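Local coordinates for halohydrin epoxidase A (Corynebacterium sp., PDB 4Z9F), which probably catalyses the reversible conversion of vicinal halohydrins to epoxides with release of hydrogen halide, as a halohydrin dehalogenase related to short-chain dehydrogenases, at residues I99-P110 / L146-T154. The protein carries 1 engineered substitution. Numbering follows the deposited sequence.
Sequences IRQVFEALSIFP and LYGPARAAT
Phe103 and Ala150 bring their CA atoms to 5.3 Å where helices 96-123 and 147-165 run side by side, the short segments inclined by only 7° with axes 8.0 Å apart. Ala150 suits so close a passage: its methyl is a small knob in the hole formed by Val102, Phe103, Leu106 and Ser107, with CB over one face of the Phe103 ring, offset toward the rim. Toward the start of the contact, Val102 CG1 packs on Tyr147 CA, and Ile99 CG1 meets Leu146 CD1 at 3.8 Å.

Leu106 forks between two polar side chains. Its CD1 presses on Tyr147 CD2, while CD2 lies above the centre of the Arg151 guanidinium, 3.7 Å from CZ. A bend at chi2 (-67°) helps bring the guanidinium beside the Tyr147 ring, one turn earlier, where NH1 donates to Tyr147 OH at 2.8 Å.

Farther along the helices, two hydroxyls serve backbone carbonyls. Ser107 OG donates to Ala150 O at 2.9 Å, tilted from the carbonyl plane. Helix 96-123 widens into a pi-type turn at 104-108 and kinks at Pro110, which has no N-H to bond to the preceding turn. Leu106 O instead accepts Thr154 OG1 at 2.6 Å, in plane on a lone pair, and a water that also accepts from Arg151 NH2.

Tyr147 and Arg151, one turn apart, match the Tyr-x-x-x-Arg pair of halohydrin dehalogenases, consistent with a catalytic role. Leu106 and its water-linked carbonyl would then help to orient the guanidinium as a second shell, together with Asp80 O, which also accepts from NH2.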
loop_
_atom_site.group_PDB
_atom_site.type_symbol
_atom_site.label_atom_id
_atom_site.label_comp_id
_atom_site.label_asym_id
_atom_site.label_seq_id
_atom_site.Cartn_x
_atom_site.Cartn_y
_atom_site.Cartn_z
ATOM N N ILE C 99 -25.518 -5.933 -8.108
ATOM C CA ILE C 99 -24.108 -5.691 -8.432
ATOM C C ILE C 99 -23.959 -4.367 -9.172
ATOM O O ILE C 99 -23.143 -3.513 -8.807
ATOM C CB ILE C 99 -23.535 -6.851 -9.264
ATOM C CG1 ILE C 99 -23.488 -8.158 -8.455
ATOM C CG2 ILE C 99 -22.150 -6.492 -9.781
ATOM C CD1 ILE C 99 -23.250 -9.385 -9.328
ATOM N N ARG C 100 -24.761 -4.173 -10.223
ATOM C CA ARG C 100 -24.659 -2.938 -10.992
ATOM C C ARG C 100 -25.027 -1.725 -10.147
ATOM O O ARG C 100 -24.407 -0.663 -10.278
ATOM C CB ARG C 100 -25.535 -3.019 -12.239
ATOM C CG ARG C 100 -25.016 -4.027 -13.257
ATOM C CD ARG C 100 -25.821 -4.025 -14.547
ATOM N NE ARG C 100 -25.376 -5.097 -15.437
ATOM C CZ ARG C 100 -24.307 -5.013 -16.222
ATOM N NH1 ARG C 100 -23.582 -3.903 -16.226
ATOM N NH2 ARG C 100 -23.961 -6.039 -16.998
ATOM N N GLN C 101 -26.032 -1.853 -9.275
ATOM C CA GLN C 101 -26.401 -0.711 -8.444
ATOM C C GLN C 101 -25.292 -0.343 -7.469
ATOM O O GLN C 101 -25.160 0.825 -7.087
ATOM C CB GLN C 101 -27.685 -0.995 -7.670
ATOM C CG GLN C 101 -28.093 0.177 -6.799
ATOM C CD GLN C 101 -29.357 -0.086 -6.034
ATOM O OE1 GLN C 101 -29.965 -1.146 -6.172
ATOM N NE2 GLN C 101 -29.753 0.867 -5.205
ATOM N N VAL C 102 -24.507 -1.325 -7.031
ATOM C CA VAL C 102 -23.394 -1.023 -6.137
ATOM C C VAL C 102 -22.377 -0.147 -6.850
ATOM O O VAL C 102 -21.924 0.879 -6.320
ATOM C CB VAL C 102 -22.757 -2.324 -5.620
ATOM C CG1 VAL C 102 -21.432 -2.027 -4.923
ATOM C CG2 VAL C 102 -23.730 -3.037 -4.689
ATOM N N PHE C 103 -22.004 -0.538 -8.067
ATOM C CA PHE C 103 -21.059 0.261 -8.834
ATOM C C PHE C 103 -21.678 1.582 -9.260
ATOM O O PHE C 103 -21.006 2.619 -9.237
ATOM C CB PHE C 103 -20.559 -0.528 -10.039
ATOM C CG PHE C 103 -19.464 -1.488 -9.695
ATOM C CD1 PHE C 103 -19.764 -2.753 -9.224
ATOM C CD2 PHE C 103 -18.133 -1.106 -9.796
ATOM C CE1 PHE C 103 -18.755 -3.636 -8.888
ATOM C CE2 PHE C 103 -17.121 -1.989 -9.465
ATOM C CZ PHE C 103 -17.437 -3.254 -9.010
ATOM N N GLU C 104 -22.966 1.567 -9.613
ATOM C CA GLU C 104 -23.627 2.803 -10.018
ATOM C C GLU C 104 -23.547 3.847 -8.914
ATOM O O GLU C 104 -23.134 4.986 -9.152
ATOM C CB GLU C 104 -25.083 2.535 -10.392
ATOM C CG GLU C 104 -25.738 3.698 -11.138
ATOM C CD GLU C 104 -25.212 3.868 -12.549
ATOM O OE1 GLU C 104 -25.215 5.016 -13.054
ATOM O OE2 GLU C 104 -24.805 2.861 -13.165
ATOM N N ALA C 105 -23.895 3.463 -7.680
ATOM C CA ALA C 105 -23.954 4.441 -6.594
ATOM C C ALA C 105 -22.563 4.849 -6.113
ATOM O O ALA C 105 -22.346 6.005 -5.718
ATOM C CB ALA C 105 -24.770 3.883 -5.419
ATOM N N LEU C 106 -21.612 3.914 -6.106
ATOM C CA LEU C 106 -20.339 4.179 -5.454
ATOM C C LEU C 106 -19.209 4.510 -6.416
ATOM O O LEU C 106 -18.196 5.064 -5.974
ATOM C CB LEU C 106 -19.928 2.980 -4.590
ATOM C CG LEU C 106 -21.014 2.543 -3.608
ATOM C CD1 LEU C 106 -20.521 1.344 -2.849
ATOM C CD2 LEU C 106 -21.390 3.693 -2.662
ATOM N N SER C 107 -19.371 4.216 -7.711
ATOM C CA SER C 107 -18.299 4.406 -8.681
ATOM C C SER C 107 -18.741 5.240 -9.876
ATOM O O SER C 107 -18.035 6.172 -10.272
ATOM C CB SER C 107 -17.779 3.053 -9.163
ATOM O OG SER C 107 -17.534 2.197 -8.051
ATOM N N ILE C 108 -19.883 4.905 -10.476
ATOM C CA ILE C 108 -20.304 5.622 -11.678
ATOM C C ILE C 108 -20.842 7.005 -11.324
ATOM O O ILE C 108 -20.453 8.011 -11.933
ATOM C CB ILE C 108 -21.328 4.799 -12.468
ATOM C CG1 ILE C 108 -20.734 3.451 -12.873
ATOM C CG2 ILE C 108 -21.761 5.567 -13.720
ATOM C CD1 ILE C 108 -19.630 3.541 -13.907
ATOM N N PHE C 109 -21.739 7.078 -10.337
ATOM C CA PHE C 109 -22.271 8.365 -9.890
ATOM C C PHE C 109 -21.181 9.382 -9.577
ATOM O O PHE C 109 -21.257 10.508 -10.096
ATOM C CB PHE C 109 -23.207 8.124 -8.691
ATOM C CG PHE C 109 -24.018 9.321 -8.274
ATOM C CD1 PHE C 109 -23.449 10.351 -7.536
ATOM C CD2 PHE C 109 -25.372 9.388 -8.572
ATOM C CE1 PHE C 109 -24.204 11.431 -7.135
ATOM C CE2 PHE C 109 -26.129 10.464 -8.165
ATOM C CZ PHE C 109 -25.545 11.488 -7.447
ATOM N N PRO C 110 -20.152 9.079 -8.772
ATOM C CA PRO C 110 -19.115 10.097 -8.543
ATOM C C PRO C 110 -18.306 10.439 -9.792
ATOM O O PRO C 110 -17.898 11.596 -9.940
ATOM C CB PRO C 110 -18.238 9.478 -7.441
ATOM C CG PRO C 110 -18.568 8.005 -7.448
ATOM C CD PRO C 110 -19.990 7.910 -7.882
ATOM N N LEU C 146 -18.341 -6.798 -2.960
ATOM C CA LEU C 146 -18.796 -5.983 -4.080
ATOM C C LEU C 146 -18.677 -4.501 -3.784
ATOM O O LEU C 146 -18.235 -3.731 -4.646
ATOM C CB LEU C 146 -20.249 -6.321 -4.431
ATOM C CG LEU C 146 -20.453 -7.767 -4.890
ATOM C CD1 LEU C 146 -21.929 -8.068 -5.044
ATOM C CD2 LEU C 146 -19.706 -8.015 -6.194
ATOM N N TYR C 147 -19.055 -4.125 -2.561
ATOM C CA TYR C 147 -18.896 -2.767 -2.048
ATOM C C TYR C 147 -17.433 -2.345 -2.007
ATOM O O TYR C 147 -17.104 -1.194 -2.313
ATOM C CB TYR C 147 -19.513 -2.714 -0.652
ATOM C CG TYR C 147 -19.484 -1.414 0.127
ATOM C CD1 TYR C 147 -18.524 -1.194 1.104
ATOM C CD2 TYR C 147 -20.476 -0.460 -0.030
ATOM C CE1 TYR C 147 -18.519 -0.031 1.862
ATOM C CE2 TYR C 147 -20.477 0.706 0.713
ATOM C CZ TYR C 147 -19.498 0.913 1.665
ATOM O OH TYR C 147 -19.484 2.066 2.422
ATOM N N GLY C 148 -16.541 -3.251 -1.608
ATOM C CA GLY C 148 -15.126 -2.955 -1.587
ATOM C C GLY C 148 -14.594 -2.548 -2.950
ATOM O O GLY C 148 -14.013 -1.470 -3.104
ATOM N N PRO C 149 -14.737 -3.424 -3.954
ATOM C CA PRO C 149 -14.317 -3.048 -5.317
ATOM C C PRO C 149 -14.840 -1.692 -5.775
ATOM O O PRO C 149 -14.075 -0.889 -6.324
ATOM C CB PRO C 149 -14.875 -4.197 -6.159
ATOM C CG PRO C 149 -14.713 -5.380 -5.247
ATOM C CD PRO C 149 -15.051 -4.862 -3.867
ATOM N N ALA C 150 -16.120 -1.410 -5.542
ATOM C CA ALA C 150 -16.674 -0.123 -5.965
ATOM C C ALA C 150 -16.019 1.047 -5.231
ATOM O O ALA C 150 -15.724 2.085 -5.840
ATOM C CB ALA C 150 -18.190 -0.126 -5.764
ATOM N N ARG C 151 -15.793 0.912 -3.923
ATOM C CA ARG C 151 -15.082 1.961 -3.196
ATOM C C ARG C 151 -13.646 2.103 -3.695
ATOM O O ARG C 151 -13.138 3.220 -3.835
ATOM C CB ARG C 151 -15.080 1.672 -1.694
ATOM C CG ARG C 151 -16.451 1.740 -1.028
ATOM C CD ARG C 151 -17.016 3.153 -1.020
ATOM N NE ARG C 151 -18.163 3.273 -0.116
ATOM C CZ ARG C 151 -18.913 4.360 -0.005
ATOM N NH1 ARG C 151 -19.927 4.380 0.844
ATOM N NH2 ARG C 151 -18.663 5.419 -0.761
ATOM N N ALA C 152 -12.960 0.985 -3.931
ATOM C CA ALA C 152 -11.566 1.079 -4.374
ATOM C C ALA C 152 -11.456 1.767 -5.728
ATOM O O ALA C 152 -10.476 2.473 -5.989
ATOM C CB ALA C 152 -10.924 -0.310 -4.435
ATOM N N ALA C 153 -12.432 1.557 -6.611
ATOM C CA ALA C 153 -12.404 2.263 -7.891
ATOM C C ALA C 153 -12.394 3.771 -7.679
ATOM O O ALA C 153 -11.645 4.492 -8.344
ATOM C CB ALA C 153 -13.596 1.846 -8.763
ATOM N N THR C 154 -13.196 4.262 -6.733
ATOM C CA THR C 154 -13.294 5.700 -6.518
ATOM C C THR C 154 -12.086 6.257 -5.768
ATOM O O THR C 154 -11.699 7.413 -5.972
ATOM C CB THR C 154 -14.605 6.012 -5.796
ATOM O OG1 THR C 154 -15.690 5.569 -6.617
ATOM C CG2 THR C 154 -14.752 7.474 -5.540
HETATM O O HOH W 1 -17.242 5.833 -3.263
#